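Local atomic coordinates of protein disulfide isomerase (Pseudomonas aeruginosa, PDB entry 4N30), a protein that belongs to the DsbA branch of the thioredoxin family and probably acts as a thiol-disulfide oxidoreductase on disulfide bonds in other proteins. Residues Arg107-Ala112 / Ser123-Ile128; Gly113-Ala118 / Ala152-Cys157. All coordinates share one frame; numbering follows the deposited sequence.

Interaction 1: residues Arg107-Ala112 / Ser123-Ile128; sequences RLVECA and SAIDAI
Val-109 projects from 107-112 toward the inner face of 123-128, at the heart of a helical hairpin in the helical part that DsbA-type proteins add to the thioredoxin fold. Both segments belong to the helical run 99-131, which doubles back between them. Their short axes approach to 9.2 Å and run nearly antiparallel, with 149° between their N-to-C directions.

The evidence across the interface is apolar contact alone. Val-109 meets three residues through a single methyl, CG1, which is held anti to its own carbonyl carbon (chi1 -62°). CG1 touches two successive residues of 123-128, lying 3.9 Å from Ala-124 CB and 3.9 Å from Ile-125 CG1. Its tightest neighbour comes from one turn further on: Ile-128 is extended beyond CG1 (chi2 169°), which carries its end methyl across the gap, and the valine and isoleucine side chains meet at a slant. The same Ile-128 methyl, CD1, also reaches Leu-108 at CB, 4.2 Å away. One turn beyond Leu-108, two methyls meet end on, Ala-112 CB and Ala-124 CB at 3.8 Å. The CA atoms of Val-109 and Ala-124, the nearest across the contact, are 5.6 Å apart, with alanine on the 123-128 side.

No hydrogen bond crosses the interface; Glu-110 OE2 turns instead to His-92 NE2, and backbone bonds such as Cys-111 N to Arg-107 O and Ile-128 N to Ala-124 O hold each helix.

All six touching residues are buried. Phe-121 packs on Val-109, while Leu-108 rests on Leu-154 and Ala-158 of helix 151-160. Ile-125 lies near Cys-66 and Cys-69, the probable redox CxxC pair, without touching it. The tightest point is Val-109 CG1 against Ile-128 CD1, 3.5 Å, closer than usual for two methyl carbons.

Interaction 2: residues Gly113-Ala118 / Ala152-Cys157; sequences GIQGGA and ARLEKC
Gln-115 lies flat on Arg-153 where the first arm of the 99-131 hairpin meets helix 151-160, within the helical part of this DsbA-like thioredoxin fold. The short axes stand 112° apart and approach to 10.9 Å, so side chains must span the gap. Gln-115 and Arg-153 do so as two chains running antiparallel alongside each other. Their amide and guanidinium planes are only 8° from parallel and stack, and Gln-115 CG sits over the centre of one guanidinium face, 3.8 Å from Arg-153 CZ. The arginine reaches this place by a straight chain: CG points opposite the backbone N (chi1 -179°), and the chain stays extended to NE.

Beside the stack, Ile-114 CG2 approaches the guanidinium obliquely, 4.2 Å from Arg-153 NH2. The other branch of Ile-114 turns to the disulfide, its CD1 lying 4.1 Å from Cys-157 SG. Leu-154 lies deeper, against Cys-111 and Ala-112.

At this surface contact one water links the two helices: it donates to Ile-114 O at 2.7 Å and accepts from Arg-153 NH2 at 3.0 Å.

Segments 107-112 and 113-118 follow one another on the same hairpin arm, and the centres of interactions 1 and 2 are about 8 Å apart. A covalent bond joins the two contacts: Cys-111 SG to Cys-157 SG, 2.0 Å. Leu-154 packs at the same junction, its CD1 lying 3.4 Å from Ala-112 N. Helix 151-160 is therefore tied to the arm that also packs against 123-128. Depth separates the two contacts: the centre of interaction 1 is about 10 Å from the centre of the chain, that of interaction 2 about 17 Å. Interaction 1 lies toward the probable redox site.

Interaction 1: residues Arg107-Ala112 / Ser123-Ile128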
# COMPACT_ATOMS: atom_id res chain seq x y z
N ARG A 107 -3.23 -4.27 9.95
CA ARG A 107 -4.39 -5.16 10.12
C ARG A 107 -5.68 -4.40 10.03
O ARG A 107 -6.66 -4.95 9.44
CB ARG A 107 -4.25 -5.89 11.45
CG ARG A 107 -3.08 -6.88 11.60
CD ARG A 107 -2.96 -7.55 12.96
NE ARG A 107 -1.64 -8.01 13.20
CZ ARG A 107 -0.77 -7.46 14.08
NH1 ARG A 107 -1.15 -6.57 14.99
NH2 ARG A 107 0.40 -8.07 14.17
N LEU A 108 -5.79 -3.22 10.55
CA LEU A 108 -7.00 -2.42 10.47
C LEU A 108 -7.36 -2.17 9.01
O LEU A 108 -8.55 -2.34 8.62
CB LEU A 108 -6.87 -1.07 11.16
CG LEU A 108 -6.87 -1.15 12.64
CD1 LEU A 108 -6.57 0.24 13.20
CD2 LEU A 108 -8.20 -1.66 13.17
N VAL A 109 -6.37 -1.89 8.15
CA VAL A 109 -6.75 -1.52 6.79
C VAL A 109 -7.20 -2.82 6.00
O VAL A 109 -8.13 -2.78 5.16
CB VAL A 109 -5.73 -0.71 5.97
CG1 VAL A 109 -5.46 0.62 6.65
CG2 VAL A 109 -4.45 -1.48 5.71
N GLU A 110 -6.56 -3.97 6.27
CA GLU A 110 -7.04 -5.23 5.65
C GLU A 110 -8.48 -5.50 6.12
O GLU A 110 -9.34 -5.92 5.29
CB GLU A 110 -6.14 -6.40 6.01
CG GLU A 110 -4.72 -6.34 5.44
CD GLU A 110 -4.76 -6.41 3.90
OE1 GLU A 110 -5.63 -7.12 3.35
OE2 GLU A 110 -4.13 -5.59 3.22
N CYS A 111 -8.73 -5.30 7.42
CA CYS A 111 -10.08 -5.58 7.94
C CYS A 111 -11.05 -4.62 7.37
O CYS A 111 -12.26 -5.00 7.20
CB CYS A 111 -9.94 -5.57 9.48
SG CYS A 111 -9.08 -6.98 10.11
N ALA A 112 -10.69 -3.38 7.04
CA ALA A 112 -11.54 -2.45 6.35
C ALA A 112 -11.85 -2.92 4.97
O ALA A 112 -13.09 -2.78 4.51
CB ALA A 112 -10.91 -1.06 6.32
N SER A 123 -9.84 4.53 2.09
CA SER A 123 -10.31 5.49 3.06
C SER A 123 -9.70 5.24 4.42
O SER A 123 -9.37 6.22 5.12
CB SER A 123 -11.85 5.51 3.14
OG SER A 123 -12.37 6.05 1.96
N ALA A 124 -9.47 4.00 4.78
CA ALA A 124 -8.90 3.66 6.12
C ALA A 124 -7.44 4.08 6.08
O ALA A 124 -6.87 4.50 7.13
CB ALA A 124 -9.05 2.20 6.46
N ILE A 125 -6.73 3.87 4.95
CA ILE A 125 -5.33 4.36 4.84
C ILE A 125 -5.26 5.87 5.12
O ILE A 125 -4.43 6.38 5.93
CB ILE A 125 -4.77 4.03 3.44
CG1 ILE A 125 -4.46 2.52 3.37
CG2 ILE A 125 -3.46 4.87 3.16
CD1 ILE A 125 -3.97 1.99 2.09
N ASP A 126 -6.14 6.67 4.48
CA ASP A 126 -6.18 8.12 4.73
C ASP A 126 -6.50 8.43 6.16
O ASP A 126 -5.90 9.31 6.81
CB ASP A 126 -7.23 8.82 3.83
CG ASP A 126 -6.83 8.87 2.37
OD1 ASP A 126 -5.67 8.70 2.08
OD2 ASP A 126 -7.80 9.04 1.54
N ALA A 127 -7.50 7.74 6.69
CA ALA A 127 -7.91 8.05 8.06
C ALA A 127 -6.78 7.76 9.03
O ALA A 127 -6.57 8.52 9.99
CB ALA A 127 -9.14 7.19 8.43
N ILE A 128 -6.05 6.67 8.86
CA ILE A 128 -4.94 6.29 9.75
C ILE A 128 -3.83 7.28 9.59
O ILE A 128 -3.26 7.78 10.61
CB ILE A 128 -4.48 4.83 9.54
CG1 ILE A 128 -5.59 3.92 10.00
CG2 ILE A 128 -3.16 4.60 10.31
CD1 ILE A 128 -5.33 2.47 9.57

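Interaction 2: residues Gly113-Ala118 / Ala152-Cys157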
# COMPACT_ATOMS: atom_id res chain seq x y z
N GLY A 113 -10.89 -3.46 4.28
CA GLY A 113 -11.11 -4.06 2.97
C GLY A 113 -12.16 -5.17 3.01
O GLY A 113 -12.94 -5.33 2.07
N ILE A 114 -12.11 -6.01 4.03
CA ILE A 114 -13.16 -7.05 4.23
C ILE A 114 -14.49 -6.39 4.32
O ILE A 114 -15.48 -6.96 3.70
CB ILE A 114 -12.81 -7.94 5.42
CG1 ILE A 114 -11.66 -8.84 5.11
CG2 ILE A 114 -14.10 -8.72 5.93
CD1 ILE A 114 -11.28 -9.73 6.28
N GLN A 115 -14.65 -5.35 5.10
CA GLN A 115 -15.97 -4.72 5.26
C GLN A 115 -16.42 -3.95 4.08
O GLN A 115 -17.67 -3.88 3.77
CB GLN A 115 -15.94 -3.64 6.39
CG GLN A 115 -15.87 -4.35 7.71
CD GLN A 115 -16.13 -3.42 8.91
OE1 GLN A 115 -15.54 -3.70 10.02
NE2 GLN A 115 -16.96 -2.44 8.80
N GLY A 116 -15.55 -3.33 3.31
CA GLY A 116 -15.96 -2.39 2.37
C GLY A 116 -15.15 -2.29 1.09
O GLY A 116 -15.29 -1.27 0.36
N GLY A 117 -14.33 -3.27 0.84
CA GLY A 117 -13.62 -3.30 -0.41
C GLY A 117 -12.53 -2.26 -0.55
O GLY A 117 -12.02 -1.67 0.41
N ALA A 118 -12.21 -1.91 -1.77
CA ALA A 118 -11.18 -0.87 -2.04
C ALA A 118 -11.53 0.43 -1.52
O ALA A 118 -10.64 1.20 -1.03
CB ALA A 118 -10.91 -0.79 -3.56
N ALA A 152 -16.49 -1.99 16.23
CA ALA A 152 -16.20 -3.12 17.04
C ALA A 152 -15.81 -4.35 16.20
O ALA A 152 -14.93 -5.11 16.57
CB ALA A 152 -17.37 -3.51 17.97
N ARG A 153 -16.53 -4.47 15.07
CA ARG A 153 -16.21 -5.55 14.10
C ARG A 153 -14.75 -5.41 13.56
O ARG A 153 -13.99 -6.34 13.48
CB ARG A 153 -17.22 -5.47 12.95
CG ARG A 153 -16.98 -6.53 11.94
CD ARG A 153 -18.03 -6.40 10.86
NE ARG A 153 -17.65 -7.20 9.68
CZ ARG A 153 -18.27 -7.14 8.50
NH1 ARG A 153 -19.22 -6.27 8.29
NH2 ARG A 153 -17.85 -7.92 7.53
N LEU A 154 -14.44 -4.18 13.20
CA LEU A 154 -13.06 -3.83 12.70
C LEU A 154 -11.94 -4.27 13.71
O LEU A 154 -10.98 -4.93 13.38
CB LEU A 154 -13.07 -2.35 12.36
CG LEU A 154 -11.79 -2.02 11.57
CD1 LEU A 154 -11.92 -2.40 10.10
CD2 LEU A 154 -11.58 -0.48 11.67
N GLU A 155 -12.23 -3.89 14.97
CA GLU A 155 -11.23 -4.22 15.98
C GLU A 155 -11.09 -5.70 16.22
O GLU A 155 -10.02 -6.23 16.46
CB GLU A 155 -11.58 -3.53 17.29
CG GLU A 155 -11.50 -1.99 17.20
CD GLU A 155 -12.25 -1.22 18.30
OE1 GLU A 155 -12.59 -1.82 19.35
OE2 GLU A 155 -12.50 -0.00 18.10
N LYS A 156 -12.22 -6.44 16.20
CA LYS A 156 -12.11 -7.85 16.37
C LYS A 156 -11.31 -8.50 15.27
O LYS A 156 -10.56 -9.43 15.49
CB LYS A 156 -13.52 -8.48 16.52
CG LYS A 156 -13.40 -9.95 16.83
CD LYS A 156 -14.75 -10.67 16.92
CE LYS A 156 -15.61 -10.09 18.00
NZ LYS A 156 -16.82 -10.97 18.27
N CYS A 157 -11.62 -8.09 14.03
CA CYS A 157 -10.89 -8.64 12.92
C CYS A 157 -9.35 -8.35 13.03
O CYS A 157 -8.56 -9.27 12.79
CB CYS A 157 -11.49 -8.01 11.65
SG CYS A 157 -10.52 -8.37 10.10
O HOH W 1 -17.90 -7.95 4.54